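Local atomic coordinates of MHP1 (Microbacterium liquefaciens, PDB entry 2JLN), a protein that carries 5-aryl-substituted hydantoins into the cell by sodium-dependent symport, preferring 5-indolylmethyl and 5-benzyl hydantoin and the L isomer. Residues 90-95 with 392-397; 96-101 with 410-415; 378-383 with 439-444. All blocks are in the same frame, centred on the assembly; numbering follows the deposited sequence.

Interaction 1: residues 90-95 with 392-397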
loop_
_atom_site.group_PDB
_atom_site.type_symbol
_atom_site.label_atom_id
_atom_site.label_comp_id
_atom_site.label_asym_id
_atom_site.label_seq_id
_atom_site.Cartn_x
_atom_site.Cartn_y
_atom_site.Cartn_z
ATOM N N PHE A 90 -0.280 8.100 9.361
ATOM C CA PHE A 90 0.274 8.790 8.190
ATOM C C PHE A 90 -0.157 10.277 8.157
ATOM O O PHE A 90 0.677 11.194 8.130
ATOM C CB PHE A 90 -0.169 8.088 6.902
ATOM C CG PHE A 90 0.186 8.837 5.649
ATOM C CD1 PHE A 90 -0.783 9.546 4.944
ATOM C CD2 PHE A 90 1.484 8.848 5.176
ATOM C CE1 PHE A 90 -0.471 10.241 3.804
ATOM C CE2 PHE A 90 1.805 9.539 4.031
ATOM C CZ PHE A 90 0.817 10.231 3.349
ATOM N N THR A 91 -1.468 10.512 8.185
ATOM C CA THR A 91 -1.991 11.863 8.062
ATOM C C THR A 91 -1.428 12.799 9.125
ATOM O O THR A 91 -1.081 13.947 8.829
ATOM C CB THR A 91 -3.514 11.872 8.140
ATOM O OG1 THR A 91 -4.049 10.964 7.166
ATOM C CG2 THR A 91 -4.042 13.252 7.849
ATOM N N VAL A 92 -1.346 12.307 10.364
ATOM C CA VAL A 92 -0.733 13.057 11.477
ATOM C C VAL A 92 0.779 13.326 11.320
ATOM O O VAL A 92 1.243 14.443 11.580
ATOM C CB VAL A 92 -0.975 12.357 12.831
ATOM C CG1 VAL A 92 0.067 12.799 13.856
ATOM C CG2 VAL A 92 -2.365 12.653 13.321
ATOM N N ALA A 93 1.532 12.301 10.904
ATOM C CA ALA A 93 2.988 12.412 10.725
ATOM C C ALA A 93 3.412 13.420 9.644
ATOM O O ALA A 93 4.515 13.966 9.710
ATOM C CB ALA A 93 3.606 11.052 10.465
ATOM N N ALA A 94 2.547 13.672 8.654
ATOM C CA ALA A 94 2.879 14.615 7.583
ATOM C C ALA A 94 2.920 16.060 8.092
ATOM O O ALA A 94 3.551 16.931 7.490
ATOM C CB ALA A 94 1.936 14.474 6.427
ATOM N N ARG A 95 2.268 16.297 9.225
ATOM C CA ARG A 95 2.208 17.617 9.818
ATOM C C ARG A 95 3.591 18.144 10.072
ATOM O O ARG A 95 3.807 19.337 10.122
ATOM C CB ARG A 95 1.425 17.561 11.114
ATOM C CG ARG A 95 -0.045 17.413 10.875
ATOM C CD ARG A 95 -0.815 17.157 12.135
ATOM N NE ARG A 95 -2.181 16.778 11.820
ATOM C CZ ARG A 95 -3.082 16.425 12.721
ATOM N NH1 ARG A 95 -2.755 16.412 14.002
ATOM N NH2 ARG A 95 -4.308 16.099 12.349
ATOM N N HIS A 392 3.415 16.287 21.439
ATOM C CA HIS A 392 2.580 17.366 21.974
ATOM C C HIS A 392 2.113 18.298 20.865
ATOM O O HIS A 392 0.930 18.659 20.785
ATOM C CB HIS A 392 3.360 18.153 23.044
ATOM C CG HIS A 392 2.621 19.327 23.613
ATOM N ND1 HIS A 392 1.594 19.191 24.530
ATOM C CD2 HIS A 392 2.781 20.660 23.420
ATOM C CE1 HIS A 392 1.146 20.388 24.861
ATOM N NE2 HIS A 392 1.842 21.297 24.195
ATOM N N ASP A 393 3.045 18.676 20.002
ATOM C CA ASP A 393 2.766 19.712 19.014
ATOM C C ASP A 393 2.043 19.209 17.773
ATOM O O ASP A 393 1.436 20.008 17.071
ATOM C CB ASP A 393 4.043 20.462 18.624
ATOM C CG ASP A 393 4.717 21.147 19.820
ATOM O OD1 ASP A 393 5.052 20.434 20.800
ATOM O OD2 ASP A 393 4.922 22.389 19.770
ATOM N N LEU A 394 2.105 17.902 17.507
ATOM C CA LEU A 394 1.432 17.302 16.345
ATOM C C LEU A 394 -0.075 17.261 16.581
ATOM O O LEU A 394 -0.870 17.131 15.642
ATOM C CB LEU A 394 1.939 15.876 16.053
ATOM C CG LEU A 394 3.318 15.693 15.429
ATOM C CD1 LEU A 394 3.793 14.296 15.564
ATOM C CD2 LEU A 394 3.287 16.041 14.001
ATOM N N TYR A 395 -0.486 17.364 17.834
ATOM C CA TYR A 395 -1.899 17.264 18.092
ATOM C C TYR A 395 -2.495 18.603 18.508
ATOM O O TYR A 395 -3.579 18.660 19.133
ATOM C CB TYR A 395 -2.160 16.190 19.130
ATOM C CG TYR A 395 -1.972 14.817 18.590
ATOM C CD1 TYR A 395 -0.776 14.147 18.763
ATOM C CD2 TYR A 395 -2.986 14.195 17.881
ATOM C CE1 TYR A 395 -0.597 12.882 18.253
ATOM C CE2 TYR A 395 -2.816 12.925 17.352
ATOM C CZ TYR A 395 -1.624 12.277 17.546
ATOM O OH TYR A 395 -1.453 11.025 17.032
ATOM N N ARG A 396 -1.800 19.679 18.140
ATOM C CA ARG A 396 -2.180 21.011 18.583
ATOM C C ARG A 396 -2.063 21.976 17.438
ATOM O O ARG A 396 -1.047 22.024 16.782
ATOM C CB ARG A 396 -1.245 21.453 19.717
ATOM C CG ARG A 396 -1.942 22.134 20.902
ATOM C CD ARG A 396 -1.109 22.014 22.168
ATOM N NE ARG A 396 -0.720 20.623 22.434
ATOM C CZ ARG A 396 -1.514 19.700 22.992
ATOM N NH1 ARG A 396 -2.760 20.007 23.346
ATOM N NH2 ARG A 396 -1.065 18.465 23.197
ATOM N N THR A 397 -3.105 22.747 17.214
ATOM C CA THR A 397 -3.144 23.834 16.236
ATOM C C THR A 397 -2.002 24.902 16.219
ATOM O O THR A 397 -1.576 25.369 15.153
ATOM C CB THR A 397 -4.489 24.535 16.433
ATOM O OG1 THR A 397 -5.457 23.933 15.566
ATOM C CG2 THR A 397 -4.396 26.047 16.210
#
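Arg95 meets Leu394 at both ends of its side chain. Arg95 CB packs on the methyl Leu394 CD2 at 3.8 Å. The chain runs extended from CG to NE (chi2 172°, chi3 -169°), which brings the guanidinium to the carbonyl at the end of helix 391-394. Arg95 CD passes Leu394 O at 3.5 Å. At the tip, Arg95 NH1 donates a hydrogen bond of 2.6 Å to Leu394 O. The donor lies nearly along the C=O axis and the oxygen sits in the guanidinium plane, but the bond is bent at the hydrogen (143°). The other terminal nitrogen, NH2, makes a weak hydrogen bond to Ser328 O, so two backbone carbonyls help fix the rotation of the group. One face of the guanidinium carries Val92 CG2, offset toward the rim.

Val92 also meets Tyr395, and the two side chains cross at about a right angle. Val92 CG2 touches Tyr395 CE2 at 4.1 Å, while Val92 CG1 lies 3.9 Å from Tyr395 OH. That hydroxyl is hydrogen-bonded to Asn17 O in the N-terminal region. Leu394 CD2 also touches the backbone, 3.5 Å from Val92 O.

The contact is buried. It joins the short helix 90-93 to the one-turn helix 391-394 and Tyr395 just after it. Helix 314-329 borders Thr91 and Val92, helix 104-137 touches Phe90, Thr91 and Ala94, and helix 371-384 touches Phe90, Ala93 and Ala94.

Interaction 2: residues 96-101 with 410-415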
loop_
_atom_site.group_PDB
_atom_site.type_symbol
_atom_site.label_atom_id
_atom_site.label_comp_id
_atom_site.label_asym_id
_atom_site.label_seq_id
_atom_site.Cartn_x
_atom_site.Cartn_y
_atom_site.Cartn_z
ATOM N N MET A 96 4.535 17.236 10.200
ATOM C CA MET A 96 5.894 17.587 10.549
ATOM C C MET A 96 6.591 18.462 9.480
ATOM O O MET A 96 6.849 19.632 9.725
ATOM C CB MET A 96 6.672 16.299 10.849
ATOM C CG MET A 96 7.565 16.349 12.077
ATOM S SD MET A 96 7.418 14.919 13.191
ATOM C CE MET A 96 7.180 13.507 12.086
ATOM N N PRO A 97 6.905 17.909 8.294
ATOM C CA PRO A 97 7.622 18.750 7.324
ATOM C C PRO A 97 6.717 19.780 6.637
ATOM O O PRO A 97 7.076 20.952 6.567
ATOM C CB PRO A 97 8.137 17.732 6.303
ATOM C CG PRO A 97 7.128 16.649 6.349
ATOM C CD PRO A 97 6.835 16.516 7.830
ATOM N N PHE A 98 5.571 19.358 6.116
ATOM C CA PHE A 98 4.594 20.314 5.591
ATOM C C PHE A 98 3.908 20.892 6.821
ATOM O O PHE A 98 4.241 20.484 7.935
ATOM C CB PHE A 98 3.625 19.608 4.653
ATOM C CG PHE A 98 4.317 18.744 3.646
ATOM C CD1 PHE A 98 4.379 17.376 3.811
ATOM C CD2 PHE A 98 4.961 19.304 2.570
ATOM C CE1 PHE A 98 5.030 16.585 2.899
ATOM C CE2 PHE A 98 5.628 18.511 1.654
ATOM C CZ PHE A 98 5.665 17.156 1.819
ATOM N N GLY A 99 2.980 21.828 6.698
ATOM C CA GLY A 99 2.384 22.308 7.947
ATOM C C GLY A 99 1.436 21.374 8.720
ATOM O O GLY A 99 1.226 20.223 8.389
ATOM N N ILE A 100 0.840 21.874 9.781
ATOM C CA ILE A 100 -0.281 21.181 10.387
ATOM C C ILE A 100 -1.464 21.235 9.419
ATOM O O ILE A 100 -2.323 20.364 9.450
ATOM C CB ILE A 100 -0.642 21.824 11.758
ATOM C CG1 ILE A 100 0.361 21.353 12.805
ATOM C CG2 ILE A 100 -2.086 21.540 12.172
ATOM C CD1 ILE A 100 0.072 21.802 14.170
ATOM N N ARG A 101 -1.511 22.260 8.564
ATOM C CA ARG A 101 -2.581 22.412 7.567
ATOM C C ARG A 101 -2.063 22.213 6.156
ATOM O O ARG A 101 -2.721 21.558 5.350
ATOM C CB ARG A 101 -3.261 23.765 7.676
ATOM C CG ARG A 101 -4.289 23.814 8.792
ATOM C CD ARG A 101 -4.973 25.184 8.924
ATOM N NE ARG A 101 -5.452 25.405 10.295
ATOM C CZ ARG A 101 -5.681 26.606 10.834
ATOM N NH1 ARG A 101 -5.481 27.716 10.115
ATOM N NH2 ARG A 101 -6.109 26.700 12.096
ATOM N N VAL A 410 7.933 26.856 2.268
ATOM C CA VAL A 410 9.226 26.410 1.746
ATOM C C VAL A 410 9.241 24.929 1.386
ATOM O O VAL A 410 9.860 24.562 0.382
ATOM C CB VAL A 410 10.407 26.742 2.658
ATOM C CG1 VAL A 410 11.690 26.048 2.154
ATOM C CG2 VAL A 410 10.587 28.245 2.726
ATOM N N ALA A 411 8.551 24.089 2.181
ATOM C CA ALA A 411 8.367 22.628 1.884
ATOM C C ALA A 411 7.471 22.272 0.669
ATOM O O ALA A 411 7.831 21.408 -0.121
ATOM C CB ALA A 411 7.892 21.871 3.115
ATOM N N LEU A 412 6.314 22.927 0.530
ATOM C CA LEU A 412 5.555 22.903 -0.729
ATOM C C LEU A 412 6.379 23.431 -1.910
ATOM O O LEU A 412 6.120 23.089 -3.057
ATOM C CB LEU A 412 4.255 23.698 -0.612
ATOM C CG LEU A 412 3.333 23.140 0.477
ATOM C CD1 LEU A 412 1.939 23.756 0.443
ATOM C CD2 LEU A 412 3.246 21.635 0.297
ATOM N N ALA A 413 7.374 24.264 -1.648
ATOM C CA ALA A 413 8.245 24.691 -2.737
ATOM C C ALA A 413 9.232 23.573 -3.102
ATOM O O ALA A 413 9.353 23.217 -4.274
ATOM C CB ALA A 413 8.957 25.977 -2.402
ATOM N N VAL A 414 9.926 23.010 -2.113
ATOM C CA VAL A 414 10.794 21.861 -2.379
ATOM C C VAL A 414 10.005 20.780 -3.111
ATOM O O VAL A 414 10.538 20.086 -3.977
ATOM C CB VAL A 414 11.377 21.245 -1.095
ATOM C CG1 VAL A 414 12.086 19.930 -1.405
ATOM C CG2 VAL A 414 12.311 22.210 -0.413
ATOM N N TYR A 415 8.726 20.631 -2.778
ATOM C CA TYR A 415 7.898 19.659 -3.495
ATOM C C TYR A 415 7.769 19.990 -5.008
ATOM O O TYR A 415 8.042 19.132 -5.863
ATOM C CB TYR A 415 6.520 19.523 -2.836
ATOM C CG TYR A 415 5.802 18.243 -3.180
ATOM C CD1 TYR A 415 5.938 17.132 -2.376
ATOM C CD2 TYR A 415 5.003 18.135 -4.309
ATOM C CE1 TYR A 415 5.300 15.943 -2.665
ATOM C CE2 TYR A 415 4.353 16.943 -4.604
ATOM C CZ TYR A 415 4.516 15.853 -3.765
ATOM O OH TYR A 415 3.918 14.649 -4.002
#
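Pro97 O accepts a weak hydrogen bond from Asn408 ND2 and also meets the methyl Ala411 CB at 3.7 Å. Asn408 OD1 in turn accepts a hydrogen bond from Ala411 N, so one amide ties the 96-101 loop to the start of helix 409-423. No hydrogen bond runs directly between the two segments.

The rest of the contact is apolar and centres on Phe98. Its CG is anti to the carbonyl carbon (chi1 -48°), which directs the ring toward helix 409-423, whose side chains meet it obliquely. Phe98 CD2 does most of the touching: it lies 3.9 Å from Ala411 CB and 3.7 Å from Leu412 CD2. Farther out, Phe98 CZ approaches Tyr415 CD1 at 4.2 Å, one turn along the helix. Tyr415 OH is held by Ala369 O, which probably restrains that ring. Leu373 of helix 371-384 also touches Phe98.

With an alanine in place of Phe98, Ala411 CB, Leu412 CD2 and Tyr415 CD1 would probably lose their aromatic partner, opening a gap between loop and helix.

The arrangement is an aromatic residue of a non-helical connection packed on the early turns of a membrane helix, transmembrane helix 11 of this twelve-helix APC-clan transporter.

Interaction 3: residues 378-383 with 439-444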
loop_
_atom_site.group_PDB
_atom_site.type_symbol
_atom_site.label_atom_id
_atom_site.label_comp_id
_atom_site.label_asym_id
_atom_site.label_seq_id
_atom_site.Cartn_x
_atom_site.Cartn_y
_atom_site.Cartn_z
ATOM N N ILE A 378 11.095 11.102 4.650
ATOM C CA ILE A 378 12.227 10.331 5.151
ATOM C C ILE A 378 13.296 11.310 5.645
ATOM O O ILE A 378 13.971 11.049 6.652
ATOM C CB ILE A 378 12.817 9.361 4.106
ATOM C CG1 ILE A 378 11.903 8.164 3.916
ATOM C CG2 ILE A 378 14.201 8.859 4.532
ATOM C CD1 ILE A 378 12.184 7.423 2.625
ATOM N N SER A 379 13.413 12.449 4.962
ATOM C CA SER A 379 14.486 13.400 5.245
ATOM C C SER A 379 14.211 14.255 6.485
ATOM O O SER A 379 15.088 14.425 7.332
ATOM C CB SER A 379 14.748 14.295 4.034
ATOM O OG SER A 379 15.954 15.020 4.185
ATOM N N ASP A 380 13.001 14.797 6.582
ATOM C CA ASP A 380 12.591 15.530 7.763
ATOM C C ASP A 380 12.857 14.686 9.024
ATOM O O ASP A 380 13.562 15.123 9.926
ATOM C CB ASP A 380 11.114 15.918 7.628
ATOM C CG ASP A 380 10.654 16.987 8.654
ATOM O OD1 ASP A 380 10.613 18.188 8.289
ATOM O OD2 ASP A 380 10.293 16.619 9.807
ATOM N N TYR A 381 12.322 13.470 9.088
ATOM C CA TYR A 381 12.503 12.629 10.274
ATOM C C TYR A 381 13.929 12.085 10.509
ATOM O O TYR A 381 14.429 12.218 11.614
ATOM C CB TYR A 381 11.454 11.514 10.320
ATOM C CG TYR A 381 11.600 10.510 11.437
ATOM C CD1 TYR A 381 11.090 10.769 12.695
ATOM C CD2 TYR A 381 12.215 9.293 11.227
ATOM C CE1 TYR A 381 11.213 9.861 13.734
ATOM C CE2 TYR A 381 12.343 8.366 12.252
ATOM C CZ TYR A 381 11.841 8.656 13.519
ATOM O OH TYR A 381 11.960 7.746 14.562
ATOM N N PHE A 382 14.595 11.479 9.520
ATOM C CA PHE A 382 15.953 10.936 9.768
ATOM C C PHE A 382 17.097 11.959 9.786
ATOM O O PHE A 382 17.948 11.924 10.674
ATOM C CB PHE A 382 16.328 9.812 8.801
ATOM C CG PHE A 382 15.682 8.512 9.113
ATOM C CD1 PHE A 382 14.672 8.017 8.321
ATOM C CD2 PHE A 382 16.064 7.786 10.215
ATOM C CE1 PHE A 382 14.064 6.813 8.618
ATOM C CE2 PHE A 382 15.446 6.586 10.520
ATOM C CZ PHE A 382 14.443 6.103 9.720
ATOM N N LEU A 383 17.139 12.852 8.802
ATOM C CA LEU A 383 18.293 13.736 8.633
ATOM C C LEU A 383 18.153 15.074 9.362
ATOM O O LEU A 383 18.997 15.422 10.177
ATOM C CB LEU A 383 18.577 13.967 7.151
ATOM C CG LEU A 383 18.861 12.713 6.335
ATOM C CD1 LEU A 383 19.026 13.021 4.821
ATOM C CD2 LEU A 383 20.084 12.045 6.902
ATOM N N LEU A 439 17.175 15.383 -1.023
ATOM C CA LEU A 439 18.323 16.299 -0.964
ATOM C C LEU A 439 18.006 17.818 -0.815
ATOM O O LEU A 439 18.669 18.501 -0.040
ATOM C CB LEU A 439 19.315 16.030 -2.109
ATOM C CG LEU A 439 20.003 14.654 -2.040
ATOM C CD1 LEU A 439 20.567 14.215 -3.389
ATOM C CD2 LEU A 439 21.066 14.584 -0.965
ATOM N N LEU A 440 17.007 18.357 -1.512
ATOM C CA LEU A 440 16.706 19.782 -1.356
ATOM C C LEU A 440 16.100 20.157 0.008
ATOM O O LEU A 440 16.237 21.298 0.461
ATOM C CB LEU A 440 15.779 20.269 -2.459
ATOM C CG LEU A 440 16.104 19.819 -3.879
ATOM C CD1 LEU A 440 15.112 20.469 -4.877
ATOM C CD2 LEU A 440 17.584 20.111 -4.269
ATOM N N HIS A 441 15.409 19.223 0.661
ATOM C CA HIS A 441 14.750 19.535 1.941
ATOM C C HIS A 441 15.783 19.987 2.975
ATOM O O HIS A 441 15.505 20.845 3.805
ATOM C CB HIS A 441 13.953 18.326 2.469
ATOM C CG HIS A 441 12.933 18.682 3.498
ATOM N ND1 HIS A 441 11.814 19.435 3.207
ATOM C CD2 HIS A 441 12.861 18.401 4.823
ATOM C CE1 HIS A 441 11.104 19.611 4.308
ATOM N NE2 HIS A 441 11.719 18.997 5.306
ATOM N N ILE A 442 16.982 19.418 2.907
ATOM C CA ILE A 442 18.019 19.719 3.888
ATOM C C ILE A 442 18.404 21.213 3.991
ATOM O O ILE A 442 18.228 21.816 5.049
ATOM C CB ILE A 442 19.237 18.805 3.707
ATOM C CG1 ILE A 442 18.857 17.381 4.094
ATOM C CG2 ILE A 442 20.353 19.244 4.598
ATOM C CD1 ILE A 442 19.919 16.384 3.775
ATOM N N PRO A 443 18.913 21.816 2.906
ATOM C CA PRO A 443 19.148 23.269 2.899
ATOM C C PRO A 443 17.863 24.065 3.076
ATOM O O PRO A 443 17.861 25.035 3.822
ATOM C CB PRO A 443 19.691 23.535 1.499
ATOM C CG PRO A 443 20.206 22.231 1.022
ATOM C CD PRO A 443 19.329 21.185 1.647
ATOM N N ALA A 444 16.784 23.687 2.400
ATOM C CA ALA A 444 15.528 24.395 2.599
ATOM C C ALA A 444 15.143 24.441 4.080
ATOM O O ALA A 444 14.623 25.450 4.554
ATOM C CB ALA A 444 14.417 23.769 1.787
#
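Asp380 and His441 form the buried, polar part of this contact, and they meet at several atoms. His441 NE2 donates a longish hydrogen bond of 3.3 Å to Asp380 OD1. It is fairly straight. OD1 uses its anti lone pair and lies near the plane of the imidazole, at the ring edge. The carboxylate and ring planes are 50° apart. His441 CG lies anti to the backbone N (chi1 -162°), which sends the ring across to the other helix. There His441 NE2 also packs on Asp380 CB at 3.9 Å. The second carboxylate oxygen, OD2, forms a salt bridge with Arg385. With these two partners, Asp380 is likely to stay ionised.

Ser379 lies next to this pair. Its OG touches Ile442 CG1 at 3.7 Å and makes a weak hydrogen bond to Leu438 O.

The other side is looser and lies at the protein surface, where apolar side chains may face lipid. Only methyl ends meet here: Leu383 CD1 and Ile442 CD1 are 3.6 Å apart.

The contact joins transmembrane helices 10 and 12. The segment axes approach to 9.3 Å and cross at -61°, so the helices meet over a short patch. Helix 371-384 has Met96 and Pro97 beside Asp380; helix 58-79 touches Ile378, and helix 81-86 touches Tyr381 and Phe382. Helix 429-448 packs on helix 409-423 through Leu440 and Ala444.

The three contacts lie on the same side of the chain's centre, each 21 to 23 Å from it and away from the sodium and substrate sites. Interactions 1 and 2 have centres about 13 Å apart, interactions 2 and 3 about 11 Å, and interactions 1 and 3 about 18 Å. Segments 90-95 and 96-101 are consecutive. Their partners 392-397 and 410-415 come some 300 residues later, between 378-383 and its partner 439-444, so segments alternate. Interaction 2 touches both others: Ile100 packs on Asp393 and Arg95, and Pro97 packs on Asp380. Val410 and Val414 also meet Ala444. The 90-101 region thus packs against helices 371-384, 391-394 and 409-423, and helix 429-448 packs on 371-384 and 409-423.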